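Local structure of thiosulfate reductase (Thermus thermophilus, 2VPZ) at residues G664-L669 with A744-L749. The protein probably reduces sulfur compounds such as polysulfide or thiosulfate, using a molybdenum-bound molybdopterin guanine dinucleotide cofactor and a 4Fe-4S cluster. Numbering follows the deposited sequence.
Sequences GDYVML and AERPRL
The ring of Y666 lies against P747, whose CD stands over one face of the tyrosine in a CH-pi contact, 3.6 Å from the ring centroid and 16° off the normal. That methylene is displaced toward the CD2-CE2 side, with P747 CD 3.5 Å from Y666 CD2, and the two side chains cross at about a right angle. Y666 reaches the proline because its CG sits beside the backbone N and anti to the carbonyl carbon (chi1 -82°), while its CB passes E745 O at 3.8 Å. R746 follows the CD1-CE1 side: its CA packs obliquely near the ring, and its guanidinium, turned 63° from the ring plane, presents the rim of one face to Y666 CE1. R746 NH2 comes within 3.6 Å of Y666 OH, but the hydroxyl is hydrogen-bonded to E646, which fixes the outer end of the tyrosine. The contact lies in the C-terminal dinucleotide-binding domain of this molybdopterin oxidoreductase family, where strand 666-671 runs antiparallel to strand 738-744 in a mixed sheet; beyond it the chain runs on through a loop toward helix 752-756. Between Y666 and A744 the backbone link is a weak hydrogen bond from A744 N to Y666 O (3.3 Å), and a water bridges the main chains, accepting from Y666 N and donating to A744 O. An alanine in place of Y666 would strip the ring from P747 CD and probably leave E646 without its hydroxyl partner and the departing chain less firmly held. A744 CB rests on the backbone of V667, one residue along from Y666, and meets M668 CG at 4.0 Å, while the V667 side chain points away from the 744-749 segment and packs on L741 and V682.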
# COMPACT_ATOMS: atom_id res chain seq x y z
N GLY A 664 -26.08 -2.63 -16.12
CA GLY A 664 -27.07 -3.67 -15.84
C GLY A 664 -28.02 -4.07 -16.95
O GLY A 664 -29.00 -4.75 -16.71
N ASP A 665 -27.75 -3.65 -18.18
CA ASP A 665 -28.62 -3.99 -19.31
C ASP A 665 -28.58 -5.44 -19.75
O ASP A 665 -27.64 -6.18 -19.45
CB ASP A 665 -28.33 -3.11 -20.54
CG ASP A 665 -28.67 -1.63 -20.34
OD1 ASP A 665 -29.23 -1.29 -19.28
OD2 ASP A 665 -28.36 -0.83 -21.26
N TYR A 666 -29.62 -5.85 -20.48
CA TYR A 666 -29.74 -7.18 -21.05
C TYR A 666 -29.77 -7.02 -22.55
O TYR A 666 -30.04 -5.93 -23.07
CB TYR A 666 -30.94 -7.93 -20.52
CG TYR A 666 -30.60 -8.54 -19.18
CD1 TYR A 666 -30.52 -7.74 -18.04
CD2 TYR A 666 -30.28 -9.90 -19.08
CE1 TYR A 666 -30.12 -8.27 -16.82
CE2 TYR A 666 -29.88 -10.45 -17.87
CZ TYR A 666 -29.80 -9.63 -16.73
OH TYR A 666 -29.40 -10.16 -15.53
N VAL A 667 -29.51 -8.11 -23.24
CA VAL A 667 -29.43 -8.05 -24.70
C VAL A 667 -29.72 -9.43 -25.32
O VAL A 667 -29.58 -10.45 -24.63
CB VAL A 667 -27.93 -7.64 -25.05
CG1 VAL A 667 -27.36 -8.59 -26.09
CG2 VAL A 667 -27.83 -6.17 -25.50
N MET A 668 -30.19 -9.46 -26.56
CA MET A 668 -30.34 -10.75 -27.29
C MET A 668 -29.12 -10.80 -28.22
O MET A 668 -28.69 -9.76 -28.74
CB MET A 668 -31.58 -10.82 -28.21
CG MET A 668 -32.95 -10.71 -27.58
SD MET A 668 -33.34 -12.11 -26.45
CE MET A 668 -33.32 -13.54 -27.58
N LEU A 669 -28.57 -11.99 -28.42
CA LEU A 669 -27.46 -12.18 -29.39
C LEU A 669 -28.11 -12.81 -30.67
O LEU A 669 -28.81 -13.82 -30.60
CB LEU A 669 -26.35 -13.13 -28.83
CG LEU A 669 -25.66 -12.60 -27.57
CD1 LEU A 669 -24.76 -13.69 -26.97
CD2 LEU A 669 -24.84 -11.31 -27.85
N ALA A 744 -32.66 -5.70 -25.06
CA ALA A 744 -33.75 -6.56 -24.59
C ALA A 744 -34.16 -6.18 -23.16
O ALA A 744 -33.46 -5.40 -22.52
CB ALA A 744 -33.30 -8.05 -24.64
N GLU A 745 -35.28 -6.71 -22.67
CA GLU A 745 -35.77 -6.46 -21.30
C GLU A 745 -35.08 -7.37 -20.28
O GLU A 745 -34.72 -8.50 -20.62
CB GLU A 745 -37.28 -6.79 -21.14
CG GLU A 745 -38.30 -6.07 -22.03
CD GLU A 745 -38.63 -4.64 -21.57
OE1 GLU A 745 -38.10 -4.20 -20.52
OE2 GLU A 745 -39.43 -3.97 -22.27
N ARG A 746 -34.92 -6.90 -19.05
CA ARG A 746 -34.38 -7.75 -17.98
C ARG A 746 -35.34 -9.00 -17.91
O ARG A 746 -36.56 -8.85 -18.10
CB ARG A 746 -34.37 -6.99 -16.61
CG ARG A 746 -35.13 -7.72 -15.45
CD ARG A 746 -34.77 -7.26 -13.99
NE ARG A 746 -33.35 -7.38 -13.61
CZ ARG A 746 -32.64 -8.50 -13.41
NH1 ARG A 746 -33.20 -9.70 -13.54
NH2 ARG A 746 -31.36 -8.42 -13.06
N PRO A 747 -34.81 -10.23 -17.69
CA PRO A 747 -35.71 -11.39 -17.64
C PRO A 747 -36.45 -11.58 -16.28
O PRO A 747 -35.94 -11.17 -15.24
CB PRO A 747 -34.81 -12.56 -17.98
CG PRO A 747 -33.50 -12.16 -17.35
CD PRO A 747 -33.40 -10.65 -17.66
N ARG A 748 -37.63 -12.17 -16.30
CA ARG A 748 -38.39 -12.42 -15.07
C ARG A 748 -38.31 -13.94 -14.88
O ARG A 748 -38.84 -14.73 -15.66
CB ARG A 748 -39.81 -11.81 -15.20
CG ARG A 748 -39.79 -10.23 -15.33
CD ARG A 748 -40.96 -9.63 -16.20
NE ARG A 748 -40.66 -8.39 -16.95
CZ ARG A 748 -40.34 -8.30 -18.25
NH1 ARG A 748 -40.26 -9.40 -18.99
NH2 ARG A 748 -40.12 -7.11 -18.82
N LEU A 749 -37.60 -14.35 -13.83
CA LEU A 749 -37.33 -15.76 -13.58
C LEU A 749 -37.67 -16.17 -12.16
O LEU A 749 -37.81 -15.30 -11.29
CB LEU A 749 -35.84 -16.02 -13.81
CG LEU A 749 -35.25 -15.88 -15.21
CD1 LEU A 749 -33.78 -15.41 -15.14
CD2 LEU A 749 -35.42 -17.22 -15.94
O HOH W 1 -32.22 -4.34 -20.43